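Local coordinates for protein predicted sugar phosphatases of the HAD superfamily (Cytophaga hutchinsonii, PDB 2HX1) that probably hydrolyses phosphate esters of sugars, as a magnesium-binding phosphatase of the HAD superfamily, at residues A[48-56]-A[202-213]; A[127-138]-A[156-167]. One frame throughout, in Å; residues are numbered along the deposited sequence.

How the contacts relate
The two contacts lie in different parallel sheets, with centres about 26 Å apart. Contact 1 sits about 7 Å from the centre of the chain. It backs strand 48-53 of the six-stranded sheet with helix 208-218, close to the magnesium site. Contact 2 is about 23 Å from that centre and pairs strands 133-138 and 164-167 of the five-stranded sheet. Along the chain, both segments of contact 2 fall between the two of contact 1. This is consistent with a cap domain inserted into a HAD core. Strand 199-202 borders strand 164-167, and Phe-202 N probably hydrogen-bonds to Val-166 O. The chain thus leaves the five-stranded sheet directly into the segment that carries Lys-204, whose side chain is about 6 Å from the magnesium ion.

Contact 1: A[48-56]-A[202-213]; sequences DYYIVTNDA and FGKPDSQMFMFA
The probable active-site end of a HAD core is where Lys-204 meets strand 48-53. Lys-204 NZ donates to Val-52 O (2.8 Å), approaching 31° out of the carbonyl plane. A bend at chi3 (-74°) turns NZ toward that carbonyl. NZ also forms salt bridges with Asp-20, a magnesium ligand, and Asp-238. This is consistent with the motif III lysine of HAD phosphatases, which probably steadies the negative charge around the nucleophile. A water links NZ to Asn-54 N.

The Asn-54 amide grips the Lys-204 backbone in both directions. Asn-54 OD1 accepts from Lys-204 N (2.9 Å) on an in-plane lone pair. Asn-54 ND2 gives to Lys-204 O (3.0 Å) nearly in its own amide plane, which fixes the flip of the amide. Gly-203 CA passes 3.3 Å from Asn-54 OD1, and a side chain there would clash with this oxygen.

Further back, strand 48-53 runs nearly antiparallel to helix 208-213 in this Rossmann-like core, the short axes 9.6 Å apart. Val-52 CG1 packs on selenomethionine Met-209 CE (3.7 Å) and on CE1 of the Phe-210 ring. Ala-213 CB sits over one face of the Tyr-50 ring in a CH-pi contact, 4.3 Å from the centroid.

Contact 2: A[127-138]-A[156-167]; sequences DSNIGEVNALVL and LLRKRTIPAIVA
A single carbonyl, Val-133 O, takes two bonds from the Arg-160 guanidinium, NE at 3.0 Å and NH2 at 2.9 Å. The grip is side-on, and the oxygen lies almost in the guanidinium plane. NH2, however, stands 53° out of the carbonyl plane. Bends at chi2 (-73°) and chi3 (-67°) fold the arginine back onto the strand. Gly-131 O lies over one guanidinium face. Ile-130 CG1 runs past the aliphatic part, 3.8 Å from Arg-160 CG, and also meets Leu-156 CD1. With an alanine here, Val-133 O would probably lose both donors and Ile-130 CG1 one of its packing partners.

The segments belong to a right-handed beta-alpha-beta crossover, in which helix 146-159 joins parallel strands 133-138 and 164-167. Leu-136 N hydrogen-bonds to Pro-163 O, Ile-165 N to Leu-136 O (2.9 Å) and Leu-138 N to Ile-165 O (2.8 Å). On the helix side, Leu-136 CD2 fits against both methyls of Leu-157, with Leu-157 CD1 at 3.9 Å. Val-137 CG1 and Ile-165 CB meet on the other face, 4.1 Å apart. Backbone bonds thus join the segments from Pro-163 onward. Nearer the helix end Arg-160 supplies the donors instead, satisfying Val-133 O before strand pairing begins.

Contact 1: A[48-56]-A[202-213]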
loop_
_atom_site.group_PDB
_atom_site.type_symbol
_atom_site.label_atom_id
_atom_site.label_comp_id
_atom_site.label_asym_id
_atom_site.label_seq_id
_atom_site.Cartn_x
_atom_site.Cartn_y
_atom_site.Cartn_z
ATOM N N ASP A 48 21.827 -35.296 3.059
ATOM C CA ASP A 48 20.757 -34.847 3.936
ATOM C C ASP A 48 19.815 -33.889 3.219
ATOM O O ASP A 48 20.199 -33.205 2.251
ATOM C CB ASP A 48 21.342 -34.179 5.189
ATOM C CG ASP A 48 22.070 -35.181 6.077
ATOM O OD1 ASP A 48 21.386 -36.110 6.563
ATOM O OD2 ASP A 48 23.317 -35.076 6.239
ATOM N N TYR A 49 18.576 -33.840 3.704
ATOM C CA TYR A 49 17.637 -32.859 3.226
ATOM C C TYR A 49 16.600 -32.600 4.321
ATOM O O TYR A 49 16.435 -33.413 5.236
ATOM C CB TYR A 49 16.969 -33.355 1.928
ATOM C CG TYR A 49 15.954 -34.408 2.232
ATOM C CD1 TYR A 49 14.676 -34.054 2.661
ATOM C CD2 TYR A 49 16.288 -35.765 2.171
ATOM C CE1 TYR A 49 13.753 -35.005 3.011
ATOM C CE2 TYR A 49 15.339 -36.757 2.512
ATOM C CZ TYR A 49 14.074 -36.356 2.935
ATOM O OH TYR A 49 13.109 -37.266 3.291
ATOM N N TYR A 50 15.944 -31.444 4.230
ATOM C CA TYR A 50 14.744 -31.123 4.998
ATOM C C TYR A 50 13.741 -30.533 4.050
ATOM O O TYR A 50 14.112 -29.991 2.993
ATOM C CB TYR A 50 14.991 -30.092 6.083
ATOM C CG TYR A 50 15.848 -30.566 7.211
ATOM C CD1 TYR A 50 15.304 -31.280 8.279
ATOM C CD2 TYR A 50 17.213 -30.291 7.225
ATOM C CE1 TYR A 50 16.120 -31.718 9.337
ATOM C CE2 TYR A 50 18.012 -30.722 8.242
ATOM C CZ TYR A 50 17.471 -31.433 9.296
ATOM O OH TYR A 50 18.301 -31.825 10.305
ATOM N N ILE A 51 12.476 -30.614 4.449
ATOM C CA ILE A 51 11.412 -29.854 3.828
ATOM C C ILE A 51 11.133 -28.682 4.760
ATOM O O ILE A 51 10.941 -28.891 5.951
ATOM C CB ILE A 51 10.142 -30.738 3.618
ATOM C CG1 ILE A 51 10.443 -31.818 2.562
ATOM C CG2 ILE A 51 8.957 -29.873 3.259
ATOM C CD1 ILE A 51 9.427 -32.884 2.422
ATOM N N VAL A 52 11.156 -27.463 4.219
ATOM C CA VAL A 52 10.975 -26.239 4.987
ATOM C C VAL A 52 9.757 -25.572 4.325
ATOM O O VAL A 52 9.818 -25.139 3.168
ATOM C CB VAL A 52 12.207 -25.339 4.912
ATOM C CG1 VAL A 52 11.971 -24.063 5.661
ATOM C CG2 VAL A 52 13.419 -26.096 5.437
ATOM N N THR A 53 8.655 -25.535 5.065
ATOM C CA THR A 53 7.374 -25.203 4.526
ATOM C C THR A 53 6.650 -24.223 5.444
ATOM O O THR A 53 6.761 -24.321 6.687
ATOM C CB THR A 53 6.535 -26.477 4.374
ATOM O OG1 THR A 53 5.246 -26.156 3.822
ATOM C CG2 THR A 53 6.354 -27.185 5.714
ATOM N N ASN A 54 5.945 -23.281 4.822
ATOM C CA ASN A 54 5.047 -22.355 5.515
ATOM C C ASN A 54 3.631 -22.926 5.731
ATOM O O ASN A 54 2.713 -22.204 6.078
ATOM C CB ASN A 54 4.957 -21.024 4.746
ATOM C CG ASN A 54 6.191 -20.169 4.915
ATOM O OD1 ASN A 54 7.140 -20.564 5.610
ATOM N ND2 ASN A 54 6.199 -18.985 4.272
ATOM N N ASP A 55 3.446 -24.217 5.503
ATOM C CA ASP A 55 2.176 -24.886 5.780
ATOM C C ASP A 55 2.057 -25.217 7.277
ATOM O O ASP A 55 2.701 -26.143 7.722
ATOM C CB ASP A 55 2.102 -26.146 4.920
ATOM C CG ASP A 55 0.766 -26.852 5.009
ATOM O OD1 ASP A 55 -0.046 -26.570 5.922
ATOM O OD2 ASP A 55 0.542 -27.707 4.132
ATOM N N ALA A 56 1.248 -24.454 8.031
ATOM C CA ALA A 56 0.969 -24.701 9.456
ATOM C C ALA A 56 -0.476 -25.236 9.693
ATOM O O ALA A 56 -1.049 -25.072 10.768
ATOM C CB ALA A 56 1.210 -23.429 10.242
ATOM N N PHE A 202 4.739 -15.892 10.473
ATOM C CA PHE A 202 5.856 -16.812 10.721
ATOM C C PHE A 202 6.170 -17.568 9.464
ATOM O O PHE A 202 5.262 -17.920 8.684
ATOM C CB PHE A 202 5.512 -17.811 11.826
ATOM C CG PHE A 202 5.412 -17.185 13.222
ATOM C CD1 PHE A 202 6.451 -16.420 13.733
ATOM C CD2 PHE A 202 4.302 -17.402 14.012
ATOM C CE1 PHE A 202 6.384 -15.874 15.020
ATOM C CE2 PHE A 202 4.226 -16.861 15.297
ATOM C CZ PHE A 202 5.268 -16.098 15.790
ATOM N N GLY A 203 7.459 -17.805 9.269
ATOM C CA GLY A 203 7.935 -18.623 8.171
ATOM C C GLY A 203 8.729 -17.800 7.207
ATOM O O GLY A 203 8.944 -16.599 7.417
ATOM N N LYS A 204 9.118 -18.457 6.112
ATOM C CA LYS A 204 9.910 -17.831 5.061
ATOM C C LYS A 204 9.186 -16.568 4.609
ATOM O O LYS A 204 7.971 -16.594 4.464
ATOM C CB LYS A 204 10.090 -18.792 3.869
ATOM C CG LYS A 204 10.641 -20.207 4.238
ATOM C CD LYS A 204 10.576 -21.157 3.052
ATOM C CE LYS A 204 9.156 -21.635 2.751
ATOM N NZ LYS A 204 9.151 -22.746 1.787
ATOM N N PRO A 205 9.930 -15.484 4.335
ATOM C CA PRO A 205 11.385 -15.306 4.255
ATOM C C PRO A 205 12.145 -15.029 5.575
ATOM O O PRO A 205 13.337 -14.662 5.534
ATOM C CB PRO A 205 11.508 -14.081 3.366
ATOM C CG PRO A 205 10.330 -13.249 3.749
ATOM C CD PRO A 205 9.215 -14.244 3.990
ATOM N N ASP A 206 11.483 -15.203 6.722
ATOM C CA ASP A 206 12.174 -15.162 8.024
ATOM C C ASP A 206 13.147 -16.338 8.036
ATOM O O ASP A 206 13.080 -17.201 7.159
ATOM C CB ASP A 206 11.212 -15.336 9.208
ATOM C CG ASP A 206 10.248 -14.140 9.413
ATOM O OD1 ASP A 206 10.411 -13.055 8.766
ATOM O OD2 ASP A 206 9.337 -14.310 10.271
ATOM N N SER A 207 14.021 -16.369 9.045
ATOM C CA SER A 207 15.157 -17.282 9.080
ATOM C C SER A 207 15.164 -18.255 10.261
ATOM O O SER A 207 16.138 -19.023 10.407
ATOM C CB SER A 207 16.442 -16.476 9.106
ATOM O OG SER A 207 16.592 -15.821 10.350
ATOM N N GLN A 208 14.109 -18.243 11.095
ATOM C CA GLN A 208 14.085 -19.118 12.279
ATOM C C GLN A 208 14.122 -20.578 11.920
ATOM O O GLN A 208 14.830 -21.341 12.559
ATOM C CB GLN A 208 12.895 -18.842 13.225
ATOM C CG GLN A 208 12.944 -17.457 13.918
ATOM C CD GLN A 208 12.036 -17.351 15.156
ATOM O OE1 GLN A 208 12.303 -17.977 16.174
ATOM N NE2 GLN A 208 10.967 -16.549 15.065
HETATM N N MSE A 209 13.380 -20.975 10.894
HETATM C CA MSE A 209 13.317 -22.395 10.540
HETATM C C MSE A 209 14.662 -22.876 9.999
HETATM O O MSE A 209 15.139 -24.004 10.360
HETATM C CB MSE A 209 12.216 -22.675 9.541
HETATM C CG MSE A 209 10.822 -22.688 10.152
HETATM SE SE MSE A 209 9.489 -23.137 8.804
HETATM C CE MSE A 209 9.706 -21.731 7.485
ATOM N N PHE A 210 15.257 -22.020 9.152
ATOM C CA PHE A 210 16.585 -22.258 8.592
ATOM C C PHE A 210 17.571 -22.436 9.724
ATOM O O PHE A 210 18.374 -23.340 9.707
ATOM C CB PHE A 210 17.081 -21.082 7.737
ATOM C CG PHE A 210 16.270 -20.804 6.485
ATOM C CD1 PHE A 210 15.627 -21.804 5.790
ATOM C CD2 PHE A 210 16.182 -19.507 6.001
ATOM C CE1 PHE A 210 14.905 -21.513 4.624
ATOM C CE2 PHE A 210 15.462 -19.208 4.867
ATOM C CZ PHE A 210 14.820 -20.215 4.164
HETATM N N MSE A 211 17.514 -21.560 10.709
HETATM C CA MSE A 211 18.457 -21.604 11.814
HETATM C C MSE A 211 18.328 -22.910 12.634
HETATM O O MSE A 211 19.310 -23.467 13.120
HETATM C CB MSE A 211 18.247 -20.372 12.697
HETATM C CG MSE A 211 19.244 -20.257 13.827
HETATM SE SE MSE A 211 21.184 -20.349 13.286
HETATM C CE MSE A 211 21.658 -18.434 12.835
ATOM N N PHE A 212 17.098 -23.373 12.794
ATOM C CA PHE A 212 16.810 -24.622 13.495
ATOM C C PHE A 212 17.441 -25.831 12.773
ATOM O O PHE A 212 18.134 -26.644 13.385
ATOM C CB PHE A 212 15.281 -24.770 13.657
ATOM C CG PHE A 212 14.876 -26.052 14.287
ATOM C CD1 PHE A 212 15.049 -26.250 15.637
ATOM C CD2 PHE A 212 14.373 -27.086 13.517
ATOM C CE1 PHE A 212 14.692 -27.459 16.218
ATOM C CE2 PHE A 212 14.041 -28.300 14.080
ATOM C CZ PHE A 212 14.185 -28.491 15.422
ATOM N N ALA A 213 17.246 -25.896 11.457
ATOM C CA ALA A 213 17.804 -26.958 10.623
ATOM C C ALA A 213 19.324 -26.858 10.620
ATOM O O ALA A 213 20.021 -27.864 10.752
ATOM C CB ALA A 213 17.279 -26.862 9.184
HETATM O O HOH W 1 5.983 -22.852 1.980
#

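Contact 2: A[127-138]-A[156-167]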
loop_
_atom_site.group_PDB
_atom_site.type_symbol
_atom_site.label_atom_id
_atom_site.label_comp_id
_atom_site.label_asym_id
_atom_site.label_seq_id
_atom_site.Cartn_x
_atom_site.Cartn_y
_atom_site.Cartn_z
ATOM N N ASP A 127 -19.743 -12.477 23.638
ATOM C CA ASP A 127 -19.587 -11.673 24.844
ATOM C C ASP A 127 -19.395 -12.531 26.105
ATOM O O ASP A 127 -18.797 -12.110 27.087
ATOM C CB ASP A 127 -20.794 -10.736 24.978
ATOM C CG ASP A 127 -20.792 -9.650 23.915
ATOM O OD1 ASP A 127 -19.698 -9.125 23.583
ATOM O OD2 ASP A 127 -21.884 -9.320 23.401
ATOM N N SER A 128 -19.881 -13.750 26.072
ATOM C CA SER A 128 -19.769 -14.616 27.243
ATOM C C SER A 128 -18.347 -15.106 27.486
ATOM O O SER A 128 -18.019 -15.420 28.619
ATOM C CB SER A 128 -20.695 -15.847 27.159
ATOM O OG SER A 128 -20.004 -17.003 26.653
ATOM N N ASN A 129 -17.508 -15.178 26.442
ATOM C CA ASN A 129 -16.107 -15.655 26.607
ATOM C C ASN A 129 -15.005 -14.783 25.970
ATOM O O ASN A 129 -13.806 -15.102 26.094
ATOM C CB ASN A 129 -15.962 -17.125 26.122
ATOM C CG ASN A 129 -16.359 -17.309 24.664
ATOM O OD1 ASN A 129 -16.517 -16.330 23.940
ATOM N ND2 ASN A 129 -16.531 -18.574 24.222
ATOM N N ILE A 130 -15.377 -13.689 25.316
ATOM C CA ILE A 130 -14.397 -12.884 24.611
ATOM C C ILE A 130 -13.311 -12.377 25.546
ATOM O O ILE A 130 -12.169 -12.209 25.153
ATOM C CB ILE A 130 -15.068 -11.723 23.843
ATOM C CG1 ILE A 130 -14.083 -11.106 22.846
ATOM C CG2 ILE A 130 -15.585 -10.631 24.810
ATOM C CD1 ILE A 130 -14.705 -10.092 21.899
ATOM N N GLY A 131 -13.652 -12.154 26.809
ATOM C CA GLY A 131 -12.682 -11.592 27.759
ATOM C C GLY A 131 -11.560 -12.544 28.106
ATOM O O GLY A 131 -10.560 -12.159 28.739
ATOM N N GLU A 132 -11.730 -13.794 27.700
ATOM C CA GLU A 132 -10.737 -14.812 27.942
ATOM C C GLU A 132 -9.917 -15.128 26.695
ATOM O O GLU A 132 -8.998 -15.931 26.770
ATOM C CB GLU A 132 -11.443 -16.067 28.449
ATOM C CG GLU A 132 -11.681 -16.050 29.948
ATOM C CD GLU A 132 -10.417 -16.444 30.727
ATOM O OE1 GLU A 132 -10.055 -17.662 30.733
ATOM O OE2 GLU A 132 -9.804 -15.523 31.329
ATOM N N VAL A 133 -10.233 -14.511 25.554
ATOM C CA VAL A 133 -9.506 -14.810 24.326
ATOM C C VAL A 133 -8.205 -14.033 24.340
ATOM O O VAL A 133 -8.207 -12.812 24.296
ATOM C CB VAL A 133 -10.285 -14.471 23.048
ATOM C CG1 VAL A 133 -9.403 -14.686 21.810
ATOM C CG2 VAL A 133 -11.533 -15.296 22.922
ATOM N N ASN A 134 -7.087 -14.764 24.331
ATOM C CA ASN A 134 -5.760 -14.160 24.509
ATOM C C ASN A 134 -4.908 -14.211 23.256
ATOM O O ASN A 134 -3.812 -13.653 23.221
ATOM C CB ASN A 134 -5.055 -14.863 25.667
ATOM C CG ASN A 134 -5.779 -14.669 26.985
ATOM O OD1 ASN A 134 -6.500 -13.692 27.176
ATOM N ND2 ASN A 134 -5.616 -15.610 27.881
ATOM N N ALA A 135 -5.413 -14.867 22.213
ATOM C CA ALA A 135 -4.736 -14.857 20.913
ATOM C C ALA A 135 -5.690 -15.325 19.824
ATOM O O ALA A 135 -6.697 -16.008 20.083
ATOM C CB ALA A 135 -3.431 -15.743 20.920
ATOM N N LEU A 136 -5.353 -14.964 18.599
ATOM C CA LEU A 136 -6.067 -15.428 17.419
ATOM C C LEU A 136 -5.057 -16.074 16.487
ATOM O O LEU A 136 -4.040 -15.455 16.179
ATOM C CB LEU A 136 -6.727 -14.244 16.707
ATOM C CG LEU A 136 -7.251 -14.501 15.292
ATOM C CD1 LEU A 136 -8.443 -15.474 15.366
ATOM C CD2 LEU A 136 -7.626 -13.183 14.613
ATOM N N VAL A 137 -5.335 -17.290 16.024
ATOM C CA VAL A 137 -4.514 -17.907 14.956
ATOM C C VAL A 137 -5.305 -18.215 13.702
ATOM O O VAL A 137 -6.407 -18.744 13.771
ATOM C CB VAL A 137 -3.795 -19.160 15.455
ATOM C CG1 VAL A 137 -2.895 -18.769 16.562
ATOM C CG2 VAL A 137 -4.788 -20.214 15.962
ATOM N N LEU A 138 -4.743 -17.856 12.555
ATOM C CA LEU A 138 -5.293 -18.212 11.242
ATOM C C LEU A 138 -4.554 -19.463 10.704
ATOM O O LEU A 138 -3.336 -19.456 10.541
ATOM C CB LEU A 138 -5.197 -17.016 10.278
ATOM C CG LEU A 138 -6.475 -16.173 10.152
ATOM C CD1 LEU A 138 -6.971 -15.819 11.549
ATOM C CD2 LEU A 138 -6.243 -14.927 9.319
ATOM N N LEU A 156 -13.369 -8.959 16.848
ATOM C CA LEU A 156 -12.553 -9.540 17.909
ATOM C C LEU A 156 -11.280 -8.742 18.106
ATOM O O LEU A 156 -10.881 -8.458 19.243
ATOM C CB LEU A 156 -12.180 -10.972 17.555
ATOM C CG LEU A 156 -11.238 -11.684 18.524
ATOM C CD1 LEU A 156 -11.833 -11.737 19.955
ATOM C CD2 LEU A 156 -10.972 -13.069 17.960
ATOM N N LEU A 157 -10.648 -8.386 16.993
ATOM C CA LEU A 157 -9.382 -7.675 17.021
ATOM C C LEU A 157 -9.534 -6.178 17.343
ATOM O O LEU A 157 -8.592 -5.535 17.797
ATOM C CB LEU A 157 -8.675 -7.850 15.669
ATOM C CG LEU A 157 -8.185 -9.271 15.381
ATOM C CD1 LEU A 157 -7.543 -9.323 13.996
ATOM C CD2 LEU A 157 -7.236 -9.770 16.500
ATOM N N ARG A 158 -10.696 -5.615 17.024
ATOM C CA ARG A 158 -11.045 -4.270 17.460
ATOM C C ARG A 158 -11.267 -4.237 18.969
ATOM O O ARG A 158 -11.041 -3.207 19.590
ATOM C CB ARG A 158 -12.320 -3.790 16.770
ATOM C CG ARG A 158 -12.117 -3.404 15.274
ATOM C CD ARG A 158 -13.423 -3.058 14.528
ATOM N NE ARG A 158 -14.063 -1.858 15.094
ATOM C CZ ARG A 158 -15.056 -1.872 15.984
ATOM N NH1 ARG A 158 -15.592 -3.027 16.418
ATOM N NH2 ARG A 158 -15.521 -0.714 16.456
ATOM N N LYS A 159 -11.706 -5.356 19.555
ATOM C CA LYS A 159 -12.076 -5.399 20.966
ATOM C C LYS A 159 -11.029 -6.000 21.871
ATOM O O LYS A 159 -11.068 -5.763 23.082
ATOM C CB LYS A 159 -13.364 -6.190 21.174
ATOM C CG LYS A 159 -14.607 -5.577 20.551
ATOM C CD LYS A 159 -15.712 -6.594 20.566
ATOM C CE LYS A 159 -17.048 -5.997 20.210
ATOM N NZ LYS A 159 -18.082 -7.083 20.068
ATOM N N ARG A 160 -10.126 -6.819 21.336
ATOM C CA ARG A 160 -9.142 -7.500 22.187
ATOM C C ARG A 160 -7.716 -7.144 21.768
ATOM O O ARG A 160 -7.347 -7.234 20.596
ATOM C CB ARG A 160 -9.350 -9.019 22.175
ATOM C CG ARG A 160 -10.664 -9.455 22.841
ATOM C CD ARG A 160 -10.623 -9.313 24.359
ATOM N NE ARG A 160 -9.675 -10.255 24.951
ATOM C CZ ARG A 160 -9.035 -10.060 26.100
ATOM N NH1 ARG A 160 -9.250 -8.963 26.804
ATOM N NH2 ARG A 160 -8.176 -10.952 26.558
ATOM N N THR A 161 -6.907 -6.747 22.734
ATOM C CA THR A 161 -5.538 -6.376 22.453
ATOM C C THR A 161 -4.705 -7.648 22.563
ATOM O O THR A 161 -4.179 -7.966 23.608
ATOM C CB THR A 161 -5.100 -5.248 23.395
ATOM O OG1 THR A 161 -5.975 -4.145 23.170
ATOM C CG2 THR A 161 -3.635 -4.788 23.131
ATOM N N ILE A 162 -4.661 -8.408 21.468
ATOM C CA ILE A 162 -4.084 -9.757 21.472
ATOM C C ILE A 162 -3.264 -9.969 20.184
ATOM O O ILE A 162 -3.530 -9.333 19.170
ATOM C CB ILE A 162 -5.202 -10.872 21.573
ATOM C CG1 ILE A 162 -6.110 -10.819 20.339
ATOM C CG2 ILE A 162 -5.959 -10.764 22.886
ATOM C CD1 ILE A 162 -7.336 -11.684 20.368
ATOM N N PRO A 163 -2.283 -10.882 20.210
ATOM C CA PRO A 163 -1.587 -11.193 18.963
ATOM C C PRO A 163 -2.477 -11.926 17.946
ATOM O O PRO A 163 -3.238 -12.826 18.306
ATOM C CB PRO A 163 -0.434 -12.090 19.424
ATOM C CG PRO A 163 -0.923 -12.730 20.638
ATOM C CD PRO A 163 -1.756 -11.676 21.333
ATOM N N ALA A 164 -2.409 -11.500 16.694
ATOM C CA ALA A 164 -3.018 -12.206 15.581
ATOM C C ALA A 164 -1.877 -12.825 14.772
ATOM O O ALA A 164 -0.971 -12.101 14.322
ATOM C CB ALA A 164 -3.855 -11.261 14.718
ATOM N N ILE A 165 -1.907 -14.155 14.630
ATOM C CA ILE A 165 -0.803 -14.947 14.036
ATOM C C ILE A 165 -1.286 -15.706 12.773
ATOM O O ILE A 165 -2.375 -16.309 12.753
ATOM C CB ILE A 165 -0.258 -15.978 15.083
ATOM C CG1 ILE A 165 0.245 -15.284 16.341
ATOM C CG2 ILE A 165 0.918 -16.837 14.549
ATOM C CD1 ILE A 165 0.405 -16.234 17.491
ATOM N N VAL A 166 -0.475 -15.714 11.725
ATOM C CA VAL A 166 -0.723 -16.568 10.566
ATOM C C VAL A 166 0.618 -17.045 10.004
ATOM O O VAL A 166 1.616 -16.352 10.140
ATOM C CB VAL A 166 -1.557 -15.782 9.462
ATOM C CG1 VAL A 166 -0.750 -14.595 8.869
ATOM C CG2 VAL A 166 -2.041 -16.727 8.338
ATOM N N ALA A 167 0.626 -18.212 9.362
ATOM C CA ALA A 167 1.747 -18.670 8.516
ATOM C C ALA A 167 1.818 -17.779 7.280
ATOM O O ALA A 167 0.787 -17.456 6.684
ATOM C CB ALA A 167 1.533 -20.105 8.064
#